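Long-range contacts in genome packaging NTPase B204 (Sulfolobus turreted icosahedral virus 2, PDB 4KFU), which probably hydrolyses ATP to drive packaging of viral DNA into the capsid, as a P-loop NTPase of the FtsK-HerA superfamily: residues 97-102 with 132-137; 6-11 with 149-154. All blocks are in the same frame, centred on the assembly; numbering follows the deposited sequence.

Interaction 1 (97-102 with 132-137); sequences TTVLII and GLILST
V99 and I134 meet on one face of the sheet, their side chains set at an oblique angle. CG1 of V99, set anti to its own nitrogen (chi1 -177°), reaches over the neighbouring strand and lies 3.7 Å from CG1 of I134, with CD1 of the same isoleucine almost as near. I101, next along on this face, offers its CG1 to the same I134 CD1 more loosely, at 4.2 Å. G132 stands directly across from V99 and brings no side chain, so the valine meets the isoleucine two residues further on. Helix 17-31 closes this side: L29 rests on V99, I26 on I101 and F25 on I134.

On the other face the pairs run alongside one another, pointing the same way. L133 CD2 comes within 3.9 Å of L100 CB, and CD2 of L135 packs 3.7 Å from I102 CB while also touching CG1 and CD1 of that isoleucine. Helix 78-95 lies over L100 and I102 through W85, S88 and F81.

Five backbone hydrogen bonds join the strands. The straightest runs from I102 N to I134 O at 2.8 Å (171° at the hydrogen); the last, S136 N to I102 O, is longer at 3.2 Å. Beyond it S136 OG bonds to D103 and its side chain touches K17 of the nucleotide pocket. Two adjacent parallel strands, linked through helix 117-124 as a beta-alpha-beta unit and sandwiched between helices, form part of the central parallel sheet of a P-loop NTPase fold.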
ATOM      1  N   THR A  97       1.690   6.881 -15.627  1.00 32.85           N
ATOM      2  CA  THR A  97       1.635   6.789 -14.162  1.00 30.46           C
ATOM      3  C   THR A  97       0.948   5.516 -13.667  1.00 27.93           C
ATOM      4  O   THR A  97      -0.190   5.216 -14.029  1.00 29.77           O
ATOM      5  CB  THR A  97       0.994   8.032 -13.508  1.00 35.79           C
ATOM      6  OG1 THR A  97       1.684   9.205 -13.946  1.00 42.54           O
ATOM      7  CG2 THR A  97       1.105   7.948 -11.985  1.00 33.04           C
ATOM      8  N   THR A  98       1.670   4.758 -12.851  1.00 28.58           N
ATOM      9  CA  THR A  98       1.227   3.439 -12.413  1.00 25.54           C
ATOM     10  C   THR A  98       1.203   3.381 -10.883  1.00 27.46           C
ATOM     11  O   THR A  98       2.034   4.004 -10.224  1.00 23.91           O
ATOM     12  CB  THR A  98       2.204   2.352 -12.952  1.00 29.25           C
ATOM     13  OG1 THR A  98       2.154   2.330 -14.387  1.00 29.26           O
ATOM     14  CG2 THR A  98       1.863   0.963 -12.414  1.00 27.21           C
ATOM     15  N   VAL A  99       0.245   2.653 -10.316  1.00 26.80           N
ATOM     16  CA  VAL A  99       0.274   2.380  -8.888  1.00 22.34           C
ATOM     17  C   VAL A  99       0.878   1.012  -8.551  1.00 20.89           C
ATOM     18  O   VAL A  99       0.400  -0.033  -9.018  1.00 19.87           O
ATOM     19  CB  VAL A  99      -1.125   2.485  -8.271  1.00 22.24           C
ATOM     20  CG1 VAL A  99      -1.025   2.259  -6.783  1.00 22.46           C
ATOM     21  CG2 VAL A  99      -1.712   3.860  -8.568  1.00 23.50           C
ATOM     22  N   LEU A 100       1.945   1.029  -7.754  1.00 17.21           N
ATOM     23  CA  LEU A 100       2.521  -0.199  -7.219  1.00 17.40           C
ATOM     24  C   LEU A 100       1.817  -0.542  -5.897  1.00 21.54           C
ATOM     25  O   LEU A 100       1.947   0.191  -4.912  1.00 18.39           O
ATOM     26  CB  LEU A 100       4.025  -0.027  -6.987  1.00 16.39           C
ATOM     27  CG  LEU A 100       4.762  -1.235  -6.404  1.00 19.76           C
ATOM     28  CD1 LEU A 100       4.526  -2.505  -7.265  1.00 18.13           C
ATOM     29  CD2 LEU A 100       6.274  -0.961  -6.219  1.00 17.06           C
ATOM     30  N   ILE A 101       1.076  -1.649  -5.890  1.00 19.90           N
ATOM     31  CA  ILE A 101       0.327  -2.097  -4.722  1.00 17.72           C
ATOM     32  C   ILE A 101       1.047  -3.211  -3.979  1.00 20.60           C
ATOM     33  O   ILE A 101       1.347  -4.270  -4.543  1.00 20.50           O
ATOM     34  CB  ILE A 101      -1.068  -2.613  -5.122  1.00 23.45           C
ATOM     35  CG1 ILE A 101      -1.784  -1.583  -6.002  1.00 18.97           C
ATOM     36  CG2 ILE A 101      -1.896  -2.954  -3.876  1.00 19.61           C
ATOM     37  CD1 ILE A 101      -3.240  -1.944  -6.332  1.00 22.81           C
ATOM     38  N   ILE A 102       1.320  -2.967  -2.702  1.00 17.87           N
ATOM     39  CA  ILE A 102       2.096  -3.896  -1.895  1.00 21.69           C
ATOM     40  C   ILE A 102       1.308  -4.313  -0.674  1.00 26.06           C
ATOM     41  O   ILE A 102       1.271  -3.594   0.330  1.00 20.88           O
ATOM     42  CB  ILE A 102       3.430  -3.283  -1.449  1.00 21.49           C
ATOM     43  CG1 ILE A 102       4.125  -2.625  -2.643  1.00 25.63           C
ATOM     44  CG2 ILE A 102       4.357  -4.358  -0.831  1.00 22.22           C
ATOM     45  CD1 ILE A 102       5.560  -2.304  -2.388  1.00 23.82           C
ATOM     46  N   GLY A 132       2.780   5.655  -8.119  1.00 23.00           N
ATOM     47  CA  GLY A 132       2.106   5.780  -6.840  1.00 22.71           C
ATOM     48  C   GLY A 132       2.337   4.502  -6.055  1.00 22.47           C
ATOM     49  O   GLY A 132       2.780   3.490  -6.613  1.00 17.37           O
ATOM     50  N   LEU A 133       2.041   4.539  -4.759  1.00 19.77           N
ATOM     51  CA  LEU A 133       2.197   3.369  -3.911  1.00 17.04           C
ATOM     52  C   LEU A 133       0.959   3.197  -3.067  1.00 20.27           C
ATOM     53  O   LEU A 133       0.424   4.177  -2.519  1.00 21.84           O
ATOM     54  CB  LEU A 133       3.370   3.542  -2.942  1.00 20.99           C
ATOM     55  CG  LEU A 133       4.844   3.485  -3.288  1.00 24.41           C
ATOM     56  CD1 LEU A 133       5.598   3.596  -1.978  1.00 18.29           C
ATOM     57  CD2 LEU A 133       5.198   2.174  -3.985  1.00 22.17           C
ATOM     58  N   ILE A 134       0.500   1.956  -2.966  1.00 22.35           N
ATOM     59  CA  ILE A 134      -0.445   1.594  -1.913  1.00 19.46           C
ATOM     60  C   ILE A 134       0.230   0.564  -1.035  1.00 21.64           C
ATOM     61  O   ILE A 134       0.635  -0.504  -1.512  1.00 20.62           O
ATOM     62  CB  ILE A 134      -1.752   1.040  -2.463  1.00 16.56           C
ATOM     63  CG1 ILE A 134      -2.431   2.104  -3.325  1.00 17.26           C
ATOM     64  CG2 ILE A 134      -2.681   0.675  -1.298  1.00 20.20           C
ATOM     65  CD1 ILE A 134      -3.656   1.641  -4.038  1.00 20.07           C
ATOM     66  N   LEU A 135       0.409   0.908   0.239  1.00 15.30           N
ATOM     67  CA  LEU A 135       1.084   0.023   1.175  1.00 14.41           C
ATOM     68  C   LEU A 135       0.099  -0.397   2.249  1.00 19.10           C
ATOM     69  O   LEU A 135      -0.648   0.436   2.777  1.00 20.86           O
ATOM     70  CB  LEU A 135       2.273   0.716   1.836  1.00 16.83           C
ATOM     71  CG  LEU A 135       3.379   1.240   0.914  1.00 20.08           C
ATOM     72  CD1 LEU A 135       4.472   1.889   1.743  1.00 23.23           C
ATOM     73  CD2 LEU A 135       3.945   0.119   0.036  1.00 17.62           C
ATOM     74  N   SER A 136       0.111  -1.680   2.588  1.00 18.93           N
ATOM     75  CA  SER A 136      -0.854  -2.217   3.535  1.00 19.24           C
ATOM     76  C   SER A 136      -0.139  -3.003   4.623  1.00 19.35           C
ATOM     77  O   SER A 136       0.772  -3.788   4.329  1.00 25.63           O
ATOM     78  CB  SER A 136      -1.833  -3.123   2.776  1.00 22.24           C
ATOM     79  OG  SER A 136      -2.589  -3.916   3.657  1.00 32.52           O
ATOM     80  N   THR A 137      -0.555  -2.816   5.875  1.00 18.80           N
ATOM     81  CA  THR A 137       0.024  -3.580   6.980  1.00 18.89           C
ATOM     82  C   THR A 137      -0.968  -3.759   8.109  1.00 19.84           C
ATOM     83  O   THR A 137      -2.015  -3.105   8.122  1.00 18.93           O
ATOM     84  CB  THR A 137       1.297  -2.918   7.532  1.00 23.34           C
ATOM     85  OG1 THR A 137       2.066  -3.901   8.240  1.00 32.60           O
ATOM     86  CG2 THR A 137       0.944  -1.743   8.459  1.00 20.29           C
TER

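Interaction 2 (6-11 with 149-154)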
ATOM      1  N   ILE A   6       1.192   8.426  -2.317  1.00 19.43           N
ATOM      2  CA  ILE A   6       1.543   7.299  -1.473  1.00 15.02           C
ATOM      3  C   ILE A   6       0.378   7.130  -0.491  1.00 20.57           C
ATOM      4  O   ILE A   6       0.030   8.059   0.254  1.00 17.60           O
ATOM      5  CB  ILE A   6       2.852   7.525  -0.713  1.00 16.68           C
ATOM      6  CG1 ILE A   6       4.029   7.562  -1.709  1.00 18.72           C
ATOM      7  CG2 ILE A   6       3.066   6.409   0.292  1.00 18.32           C
ATOM      8  CD1 ILE A   6       5.358   8.045  -1.131  1.00 19.06           C
ATOM      9  N   VAL A   7      -0.252   5.961  -0.534  1.00 20.19           N
ATOM     10  CA  VAL A   7      -1.378   5.656   0.344  1.00 20.98           C
ATOM     11  C   VAL A   7      -0.994   4.487   1.230  1.00 21.84           C
ATOM     12  O   VAL A   7      -0.467   3.470   0.755  1.00 16.66           O
ATOM     13  CB  VAL A   7      -2.644   5.295  -0.451  1.00 19.40           C
ATOM     14  CG1 VAL A   7      -3.782   4.935   0.489  1.00 20.78           C
ATOM     15  CG2 VAL A   7      -3.045   6.442  -1.348  1.00 18.34           C
ATOM     16  N   VAL A   8      -1.248   4.634   2.526  1.00 17.15           N
ATOM     17  CA  VAL A   8      -0.906   3.588   3.476  1.00 16.68           C
ATOM     18  C   VAL A   8      -2.163   3.124   4.194  1.00 17.08           C
ATOM     19  O   VAL A   8      -2.906   3.940   4.766  1.00 18.14           O
ATOM     20  CB  VAL A   8       0.145   4.074   4.486  1.00 15.03           C
ATOM     21  CG1 VAL A   8       0.512   2.953   5.458  1.00 16.27           C
ATOM     22  CG2 VAL A   8       1.402   4.570   3.735  1.00 16.56           C
ATOM     23  N   LEU A   9      -2.420   1.820   4.137  1.00 13.87           N
ATOM     24  CA  LEU A   9      -3.569   1.255   4.832  1.00 12.43           C
ATOM     25  C   LEU A   9      -3.108   0.438   6.034  1.00 16.79           C
ATOM     26  O   LEU A   9      -2.249  -0.444   5.914  1.00 17.89           O
ATOM     27  CB  LEU A   9      -4.373   0.350   3.907  1.00 18.63           C
ATOM     28  CG  LEU A   9      -4.620   0.804   2.475  1.00 22.96           C
ATOM     29  CD1 LEU A   9      -5.384  -0.297   1.755  1.00 22.17           C
ATOM     30  CD2 LEU A   9      -5.400   2.106   2.450  1.00 22.95           C
ATOM     31  N   VAL A  10      -3.694   0.722   7.193  1.00 18.27           N
ATOM     32  CA  VAL A  10      -3.349   0.010   8.419  1.00 17.53           C
ATOM     33  C   VAL A  10      -4.601  -0.596   9.024  1.00 20.79           C
ATOM     34  O   VAL A  10      -5.588   0.108   9.263  1.00 20.19           O
ATOM     35  CB  VAL A  10      -2.728   0.935   9.460  1.00 19.33           C
ATOM     36  CG1 VAL A  10      -2.296   0.117  10.686  1.00 20.95           C
ATOM     37  CG2 VAL A  10      -1.539   1.700   8.849  1.00 18.77           C
ATOM     38  N   GLY A  11      -4.565  -1.896   9.284  1.00 16.74           N
ATOM     39  CA  GLY A  11      -5.729  -2.540   9.864  1.00 21.53           C
ATOM     40  C   GLY A  11      -5.466  -3.966  10.287  1.00 22.79           C
ATOM     41  O   GLY A  11      -4.746  -4.692   9.595  1.00 20.30           O
ATOM     42  N   LYS A 149       5.557   9.469   7.500  1.00 17.51           N
ATOM     43  CA  LYS A 149       5.937  10.856   7.260  1.00 18.27           C
ATOM     44  C   LYS A 149       5.898  11.205   5.766  1.00 20.51           C
ATOM     45  O   LYS A 149       5.634  12.351   5.387  1.00 18.48           O
ATOM     46  CB  LYS A 149       7.330  11.131   7.818  1.00 18.58           C
ATOM     47  CG  LYS A 149       7.509  10.787   9.302  1.00 21.56           C
ATOM     48  CD  LYS A 149       6.455  11.453  10.181  1.00 24.32           C
ATOM     49  CE  LYS A 149       6.561  12.959  10.132  1.00 27.99           C
ATOM     50  NZ  LYS A 149       6.363  13.562  11.486  1.00 40.51           N
ATOM     51  N   GLN A 150       6.150  10.212   4.918  1.00 16.91           N
ATOM     52  CA  GLN A 150       6.188  10.439   3.472  1.00 13.36           C
ATOM     53  C   GLN A 150       4.857  10.188   2.763  1.00 17.33           C
ATOM     54  O   GLN A 150       4.698  10.514   1.577  1.00 22.44           O
ATOM     55  CB  GLN A 150       7.273   9.563   2.830  1.00 16.86           C
ATOM     56  CG  GLN A 150       8.685   9.947   3.221  1.00 16.63           C
ATOM     57  CD  GLN A 150       8.988  11.408   2.943  1.00 23.31           C
ATOM     58  OE1 GLN A 150       9.288  12.174   3.859  1.00 25.00           O
ATOM     59  NE2 GLN A 150       8.909  11.802   1.674  1.00 21.07           N
ATOM     60  N   ALA A 151       3.905   9.591   3.463  1.00 17.41           N
ATOM     61  CA  ALA A 151       2.615   9.268   2.853  1.00 15.51           C
ATOM     62  C   ALA A 151       1.829  10.535   2.495  1.00 21.73           C
ATOM     63  O   ALA A 151       2.073  11.610   3.061  1.00 19.26           O
ATOM     64  CB  ALA A 151       1.809   8.382   3.792  1.00 19.16           C
ATOM     65  N   ASP A 152       0.894  10.413   1.553  1.00 21.01           N
ATOM     66  CA  ASP A 152      -0.052  11.495   1.268  1.00 19.71           C
ATOM     67  C   ASP A 152      -1.380  11.223   1.956  1.00 22.14           C
ATOM     68  O   ASP A 152      -2.082  12.146   2.376  1.00 19.06           O
ATOM     69  CB  ASP A 152      -0.284  11.635  -0.232  1.00 24.28           C
ATOM     70  CG  ASP A 152       0.980  11.974  -0.979  1.00 28.28           C
ATOM     71  OD1 ASP A 152       1.387  13.158  -0.934  1.00 32.24           O
ATOM     72  OD2 ASP A 152       1.574  11.056  -1.590  1.00 26.96           O
ATOM     73  N   LEU A 153      -1.714   9.940   2.062  1.00 20.28           N
ATOM     74  CA  LEU A 153      -2.960   9.492   2.677  1.00 18.10           C
ATOM     75  C   LEU A 153      -2.675   8.310   3.583  1.00 19.08           C
ATOM     76  O   LEU A 153      -1.988   7.364   3.192  1.00 18.81           O
ATOM     77  CB  LEU A 153      -3.965   9.060   1.611  1.00 20.97           C
ATOM     78  CG  LEU A 153      -4.629  10.155   0.773  1.00 30.27           C
ATOM     79  CD1 LEU A 153      -5.694   9.558  -0.133  1.00 28.51           C
ATOM     80  CD2 LEU A 153      -5.240  11.230   1.662  1.00 26.06           C
ATOM     81  N   ILE A 154      -3.197   8.353   4.802  1.00 18.87           N
ATOM     82  CA  ILE A 154      -3.074   7.208   5.701  1.00 14.11           C
ATOM     83  C   ILE A 154      -4.471   6.783   6.131  1.00 20.68           C
ATOM     84  O   ILE A 154      -5.242   7.589   6.667  1.00 19.41           O
ATOM     85  CB  ILE A 154      -2.201   7.517   6.932  1.00 16.79           C
ATOM     86  CG1 ILE A 154      -0.832   8.052   6.497  1.00 19.32           C
ATOM     87  CG2 ILE A 154      -2.019   6.282   7.780  1.00 18.57           C
ATOM     88  CD1 ILE A 154      -0.003   8.630   7.661  1.00 17.37           C
TER
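Q150 comes in through its backbone O, 3.7 Å from I6 CD1. A151 then turns the chain toward the sheet, and its methyl rests against V8 CG2 (CB 3.8 Å away) and, more loosely, I6 CG2 (4.2 Å). D152 grips the start of strand 6-10 at both polar ends of I6. Its OD2 takes I6 N at 2.8 Å on the lone pair turned away from OD1, in a nearly straight bond (173°), and its own amide donates to I6 O. With CG beside D152's own nitrogen and anti to its carbonyl carbon (chi1 -61°), OD2 is brought to I6 N. OD1 faces the other way, to a salt bridge with R127 and a hydrogen bond from N194. L153 adds a second N-H to I6 O, at 3.1 Å, and L153 O receives V8 N at 2.9 Å; its side chain runs alongside V7, CB to CG2. I154 continues the pairing, its CA 3.4 Å from V8 O in a CA-H...O contact. Here a helix hands over to a strand parallel to 6-10, which runs through G11 into a probable Walker A loop that binds the nucleotide analogue, as in a P-loop NTPase core.

Interactions 1 and 2 belong to one sheet and meet where strand 131-137 pairs with strand 6-10: L133 O and L135 O probably accept hydrogen bonds from V7 N and L9 N. Along the chain, strand 131-137 is followed by helix 145-150, which opens segment 149-154. Both contacts are buried, but 97-102 with 132-137 lies closer to the chain centre and rests on regular strand pairing with aliphatic side chains on both faces. The pairing of 6-11 with 149-154 starts at a helix-to-strand turn, where one carbonyl takes two backbone N-H groups and a carboxylate adds a side-chain bond. Interaction 1 ends near K17, and interaction 2 includes G11, so both strand systems lead toward the nucleotide site.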